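Local atomic coordinates of anaphase-promoting complex subunit cut9 (Schizosaccharomyces pombe, PDB entry 2XPI), a protein that forms part of the anaphase-promoting complex/cyclosome, the E3 ubiquitin ligase that controls progression through mitosis and G1, and pairs with a second copy of itself through its tetratricopeptide repeats. Residues F121-A124 with Q125-C129; Y100-A103 with A104-E108. All blocks are in the same frame, centred on the assembly; numbering follows the deposited sequence.

Contact 1: residues F121-A124 with Q125-C129; sequences FWLA and QVYCC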
ATOM      1  N   PHE A 121      18.600  -9.407  -6.470  1.00 42.21           N
ATOM      2  CA  PHE A 121      17.932  -9.293  -5.187  1.00 41.76           C
ATOM      3  C   PHE A 121      17.520  -7.853  -4.889  1.00 42.49           C
ATOM      4  O   PHE A 121      16.361  -7.564  -4.583  1.00 40.35           O
ATOM      5  CB  PHE A 121      18.838  -9.775  -4.057  1.00 41.36           C
ATOM      6  CG  PHE A 121      18.318  -9.432  -2.697  1.00 38.33           C
ATOM      7  CD1 PHE A 121      17.278 -10.166  -2.130  1.00 37.73           C
ATOM      8  CD2 PHE A 121      18.837  -8.358  -1.992  1.00 38.25           C
ATOM      9  CE1 PHE A 121      16.774  -9.844  -0.864  1.00 37.18           C
ATOM     10  CE2 PHE A 121      18.336  -8.021  -0.718  1.00 37.73           C
ATOM     11  CZ  PHE A 121      17.298  -8.768  -0.160  1.00 36.17           C
ATOM     12  N   TRP A 122      18.488  -6.952  -4.964  1.00 43.38           N
ATOM     13  CA  TRP A 122      18.259  -5.571  -4.572  1.00 42.01           C
ATOM     14  C   TRP A 122      17.281  -4.874  -5.505  1.00 41.86           C
ATOM     15  O   TRP A 122      16.507  -4.009  -5.068  1.00 41.03           O
ATOM     16  CB  TRP A 122      19.586  -4.820  -4.464  1.00 39.31           C
ATOM     17  CG  TRP A 122      20.335  -5.187  -3.214  1.00 35.82           C
ATOM     18  CD1 TRP A 122      21.534  -5.855  -3.125  1.00 34.44           C
ATOM     19  CD2 TRP A 122      19.909  -4.947  -1.870  1.00 34.36           C
ATOM     20  NE1 TRP A 122      21.885  -6.012  -1.809  1.00 33.90           N
ATOM     21  CE2 TRP A 122      20.904  -5.464  -1.018  1.00 34.19           C
ATOM     22  CE3 TRP A 122      18.780  -4.338  -1.303  1.00 36.49           C
ATOM     23  CZ2 TRP A 122      20.809  -5.385   0.381  1.00 34.07           C
ATOM     24  CZ3 TRP A 122      18.687  -4.264   0.097  1.00 35.47           C
ATOM     25  CH2 TRP A 122      19.696  -4.786   0.914  1.00 33.98           C
ATOM     26  N   LEU A 123      17.299  -5.272  -6.778  1.00 39.95           N
ATOM     27  CA  LEU A 123      16.353  -4.738  -7.753  1.00 39.40           C
ATOM     28  C   LEU A 123      14.961  -5.242  -7.394  1.00 42.36           C
ATOM     29  O   LEU A 123      13.989  -4.479  -7.370  1.00 42.95           O
ATOM     30  CB  LEU A 123      16.715  -5.199  -9.157  1.00 37.86           C
ATOM     31  CG  LEU A 123      16.313  -4.309 -10.335  1.00 39.69           C
ATOM     32  CD1 LEU A 123      15.890  -5.134 -11.551  1.00 39.83           C
ATOM     33  CD2 LEU A 123      15.249  -3.285  -9.977  1.00 40.06           C
ATOM     34  N   ALA A 124      14.876  -6.542  -7.120  1.00 43.26           N
ATOM     35  CA  ALA A 124      13.643  -7.163  -6.649  1.00 41.79           C
ATOM     36  C   ALA A 124      13.076  -6.440  -5.421  1.00 39.74           C
ATOM     37  O   ALA A 124      11.861  -6.249  -5.320  1.00 41.38           O
ATOM     38  CB  ALA A 124      13.884  -8.633  -6.346  1.00 42.29           C
ATOM     39  N   GLN A 125      13.956  -6.035  -4.503  1.00 37.45           N
ATOM     40  CA  GLN A 125      13.568  -5.305  -3.296  1.00 40.20           C
ATOM     41  C   GLN A 125      12.788  -4.054  -3.623  1.00 42.48           C
ATOM     42  O   GLN A 125      11.759  -3.755  -2.997  1.00 43.08           O
ATOM     43  CB  GLN A 125      14.801  -4.874  -2.523  1.00 44.58           C
ATOM     44  CG  GLN A 125      15.197  -5.804  -1.415  1.00 49.80           C
ATOM     45  CD  GLN A 125      14.273  -5.675  -0.245  1.00 54.41           C
ATOM     46  OE1 GLN A 125      14.622  -5.086   0.777  1.00 56.63           O
ATOM     47  NE2 GLN A 125      13.069  -6.199  -0.392  1.00 55.84           N
ATOM     48  N   VAL A 126      13.294  -3.316  -4.606  1.00 41.80           N
ATOM     49  CA  VAL A 126      12.670  -2.075  -5.025  1.00 42.14           C
ATOM     50  C   VAL A 126      11.240  -2.373  -5.474  1.00 44.21           C
ATOM     51  O   VAL A 126      10.283  -1.705  -5.054  1.00 48.27           O
ATOM     52  CB  VAL A 126      13.505  -1.363  -6.150  1.00 36.90           C
ATOM     53  CG1 VAL A 126      12.820  -0.104  -6.621  1.00 37.06           C
ATOM     54  CG2 VAL A 126      14.932  -1.051  -5.666  1.00 34.33           C
ATOM     55  N   TYR A 127      11.076  -3.389  -6.307  1.00 42.39           N
ATOM     56  CA  TYR A 127       9.742  -3.733  -6.783  1.00 45.12           C
ATOM     57  C   TYR A 127       8.802  -4.061  -5.634  1.00 48.73           C
ATOM     58  O   TYR A 127       7.622  -3.747  -5.699  1.00 50.38           O
ATOM     59  CB  TYR A 127       9.785  -4.913  -7.754  1.00 44.69           C
ATOM     60  CG  TYR A 127      10.528  -4.637  -9.037  1.00 42.31           C
ATOM     61  CD1 TYR A 127      10.807  -3.329  -9.432  1.00 43.96           C
ATOM     62  CD2 TYR A 127      10.950  -5.674  -9.850  1.00 40.00           C
ATOM     63  CE1 TYR A 127      11.499  -3.062 -10.608  1.00 42.66           C
ATOM     64  CE2 TYR A 127      11.636  -5.426 -11.018  1.00 41.80           C
ATOM     65  CZ  TYR A 127      11.908  -4.114 -11.393  1.00 43.38           C
ATOM     66  OH  TYR A 127      12.572  -3.861 -12.566  1.00 46.16           O
ATOM     67  N   CYS A 128       9.318  -4.707  -4.590  1.00 49.75           N
ATOM     68  CA  CYS A 128       8.490  -5.053  -3.437  1.00 49.87           C
ATOM     69  C   CYS A 128       8.030  -3.841  -2.673  1.00 49.05           C
ATOM     70  O   CYS A 128       6.926  -3.836  -2.114  1.00 51.77           O
ATOM     71  CB  CYS A 128       9.232  -5.963  -2.473  1.00 50.83           C
ATOM     72  SG  CYS A 128       9.247  -7.664  -2.981  1.00 61.75           S
ATOM     73  N   CYS A 129       8.886  -2.826  -2.618  1.00 45.18           N
ATOM     74  CA  CYS A 129       8.527  -1.574  -1.959  1.00 46.49           C
ATOM     75  C   CYS A 129       7.445  -0.838  -2.720  1.00 48.56           C
ATOM     76  O   CYS A 129       6.759   0.009  -2.180  1.00 50.95           O
ATOM     77  CB  CYS A 129       9.753  -0.676  -1.799  1.00 47.01           C
ATOM     78  SG  CYS A 129      10.968  -1.395  -0.685  1.00 69.17           S
TER
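Phe121 and Gln125 lie side by side, one helical turn apart. CG of Gln125 sits over the face of the Phe121 ring, 4.2 Å from its centroid, in a CH-pi contact. With CG anti to the backbone N (chi1 168°), the Phe121 ring stands out across the helix axis and leans slightly forward, toward Gln125. Phe121 O also accepts Gln125 N at 2.9 Å. Trp122 touches the same methylene obliquely, its CE3 3.9 Å from Gln125 CG. CE2 of Phe121 stands 3.5 Å above the Trp122 ring plane, over its centre. The indole NE1 is hydrogen-bonded to Ile53 O. The backbone bond from Val126 N to Trp122 O is weak. Leu123 meets Tyr127 with both methyls. Its CD2 is 3.7 Å from Tyr127 CZ, and its CD1 reaches the phenol oxygen. Leu123 O accepts Tyr127 N and stands 3.8 Å above one face of the Tyr127 ring, offset toward its rim. The phenol OH is hydrogen-bonded to Glu108 OE2. An alanine in place of Tyr127 would probably leave Glu108 without this partner and open a gap beside the Leu123 methyls. Ala124 O takes Cys128 N at 3.1 Å, while Ala124 packs on Leu140 and Leu155 of the next helices. Helix 117-129 is the first helix of TPR 2 and pairs with helix 133-142 in the helix-turn-helix unit characteristic of the tetratricopeptide fold.

Contact 2: residues Y100-A103 with A104-E108; sequences YKCA and AFVGE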
ATOM      1  N   TYR A 100      11.873   5.529  -5.464  1.00 46.67           N
ATOM      2  CA  TYR A 100      11.801   4.203  -6.073  1.00 43.73           C
ATOM      3  C   TYR A 100      11.930   4.193  -7.596  1.00 42.67           C
ATOM      4  O   TYR A 100      12.375   3.190  -8.179  1.00 42.82           O
ATOM      5  CB  TYR A 100      10.506   3.494  -5.647  1.00 42.19           C
ATOM      6  CG  TYR A 100      10.447   3.244  -4.166  1.00 40.08           C
ATOM      7  CD1 TYR A 100      11.515   2.654  -3.518  1.00 38.18           C
ATOM      8  CD2 TYR A 100       9.331   3.605  -3.407  1.00 40.25           C
ATOM      9  CE1 TYR A 100      11.489   2.415  -2.165  1.00 38.76           C
ATOM     10  CE2 TYR A 100       9.294   3.369  -2.036  1.00 39.52           C
ATOM     11  CZ  TYR A 100      10.377   2.767  -1.424  1.00 40.69           C
ATOM     12  OH  TYR A 100      10.394   2.523  -0.064  1.00 42.34           O
ATOM     13  N   LYS A 101      11.517   5.276  -8.247  1.00 40.41           N
ATOM     14  CA  LYS A 101      11.686   5.353  -9.688  1.00 43.72           C
ATOM     15  C   LYS A 101      13.184   5.341  -9.979  1.00 43.28           C
ATOM     16  O   LYS A 101      13.647   4.695 -10.922  1.00 43.31           O
ATOM     17  CB  LYS A 101      11.032   6.613 -10.243  1.00 49.54           C
ATOM     18  CG  LYS A 101       9.530   6.509 -10.408  1.00 54.13           C
ATOM     19  CD  LYS A 101       9.186   6.158 -11.842  1.00 57.45           C
ATOM     20  CE  LYS A 101       7.690   6.035 -12.047  1.00 61.02           C
ATOM     21  NZ  LYS A 101       7.151   4.866 -11.306  1.00 60.38           N
ATOM     22  N   CYS A 102      13.936   6.020  -9.116  1.00 41.71           N
ATOM     23  CA  CYS A 102      15.373   6.132  -9.242  1.00 39.72           C
ATOM     24  C   CYS A 102      16.110   4.838  -8.938  1.00 41.39           C
ATOM     25  O   CYS A 102      17.031   4.467  -9.652  1.00 47.11           O
ATOM     26  CB  CYS A 102      15.885   7.256  -8.354  1.00 39.79           C
ATOM     27  SG  CYS A 102      17.677   7.307  -8.206  1.00 51.57           S
ATOM     28  N   ALA A 103      15.727   4.165  -7.869  1.00 39.25           N
ATOM     29  CA  ALA A 103      16.357   2.899  -7.487  1.00 37.15           C
ATOM     30  C   ALA A 103      16.099   1.775  -8.498  1.00 34.27           C
ATOM     31  O   ALA A 103      16.953   0.922  -8.733  1.00 33.74           O
ATOM     32  CB  ALA A 103      15.885   2.475  -6.069  1.00 45.80           C
ATOM     33  N   ALA A 104      14.905   1.757  -9.067  1.00 35.22           N
ATOM     34  CA  ALA A 104      14.593   0.843 -10.165  1.00 37.74           C
ATOM     35  C   ALA A 104      15.426   1.201 -11.385  1.00 42.42           C
ATOM     36  O   ALA A 104      15.940   0.324 -12.059  1.00 47.00           O
ATOM     37  CB  ALA A 104      13.108   0.892 -10.509  1.00 35.61           C
ATOM     38  N   PHE A 105      15.579   2.491 -11.658  1.00 41.25           N
ATOM     39  CA  PHE A 105      16.376   2.915 -12.798  1.00 43.18           C
ATOM     40  C   PHE A 105      17.835   2.493 -12.675  1.00 41.53           C
ATOM     41  O   PHE A 105      18.423   1.984 -13.629  1.00 42.65           O
ATOM     42  CB  PHE A 105      16.287   4.428 -12.978  1.00 47.24           C
ATOM     43  CG  PHE A 105      17.095   4.949 -14.127  1.00 52.36           C
ATOM     44  CD1 PHE A 105      16.717   4.685 -15.436  1.00 57.00           C
ATOM     45  CD2 PHE A 105      18.229   5.717 -13.905  1.00 52.28           C
ATOM     46  CE1 PHE A 105      17.471   5.181 -16.515  1.00 58.76           C
ATOM     47  CE2 PHE A 105      18.977   6.221 -14.967  1.00 53.90           C
ATOM     48  CZ  PHE A 105      18.602   5.950 -16.273  1.00 56.47           C
ATOM     49  N   VAL A 106      18.424   2.707 -11.505  1.00 39.71           N
ATOM     50  CA  VAL A 106      19.843   2.404 -11.327  1.00 39.86           C
ATOM     51  C   VAL A 106      20.042   0.913 -11.168  1.00 40.38           C
ATOM     52  O   VAL A 106      20.989   0.350 -11.718  1.00 38.91           O
ATOM     53  CB  VAL A 106      20.451   3.149 -10.125  1.00 38.47           C
ATOM     54  CG1 VAL A 106      21.905   2.806  -9.969  1.00 36.18           C
ATOM     55  CG2 VAL A 106      20.271   4.643 -10.296  1.00 40.18           C
ATOM     56  N   GLY A 107      19.129   0.283 -10.420  1.00 41.67           N
ATOM     57  CA  GLY A 107      19.170  -1.146 -10.160  1.00 41.03           C
ATOM     58  C   GLY A 107      19.047  -1.975 -11.423  1.00 42.58           C
ATOM     59  O   GLY A 107      19.676  -3.014 -11.553  1.00 43.20           O
ATOM     60  N   GLU A 108      18.224  -1.515 -12.355  1.00 44.30           N
ATOM     61  CA  GLU A 108      18.100  -2.173 -13.641  1.00 48.18           C
ATOM     62  C   GLU A 108      19.407  -2.076 -14.462  1.00 50.54           C
ATOM     63  O   GLU A 108      19.788  -3.034 -15.139  1.00 53.32           O
ATOM     64  CB  GLU A 108      16.878  -1.637 -14.410  1.00 50.08           C
ATOM     65  CG  GLU A 108      15.519  -2.017 -13.775  1.00 54.33           C
ATOM     66  CD  GLU A 108      14.362  -1.058 -14.137  1.00 58.50           C
ATOM     67  OE1 GLU A 108      14.589  -0.119 -14.955  1.00 62.12           O
ATOM     68  OE2 GLU A 108      13.231  -1.240 -13.598  1.00 55.44           O
TER
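Cys102 and Val106 meet one turn apart on the first part of helix 100-114. Cys102 O accepts Val106 N at 2.9 Å. The valine methyl CG2 lies close to the same oxygen, at 3.3 Å, because it stands beside its own backbone N, with CG1 taking the place anti to that N (chi1 180°). Cys102 SG makes a looser contact with this methyl, 4.3 Å from Val106 CG2. The other three carbonyls are also engaged. Tyr100 O takes Ala104 N at 3.0 Å. Lys101 O takes Phe105 N, and Ala103 O takes Gly107 N at 2.8 Å. Ala104 O is in turn hydrogen-bonded to Glu108 N. Cys102 N is hydrogen-bonded to Glu235 OE2 of the second subunit, and the Phe105 ring stacks on Tyr234 of that subunit. The segment is the beginning of the second helix of TPR 1. Cys102 and Val106 face Trp90 of helix 83-96, Ala103 and Ala104 meet Val126 of helix 117-129, and Lys101 and Phe105 face the other subunit.

How the contacts relate
Contact 2 comes first along the chain, in TPR 1, and contact 1 follows in TPR 2. Their centres are about 9 Å apart. Each lies within a single helix, 100-114 and 117-129, and these two follow one another in sequence. The helices pack directly. The Tyr127-Glu108 hydrogen bond is a polar tie between the repeats. Cys129 CB packs on the Tyr100 ring, and Val126 CG2 on Ala103 CB. The second helix of one repeat is thereby joined to the first helix of the next. Both contacts also touch the second subunit, in keeping with the role of TPR repeats 1-7 in homodimerization.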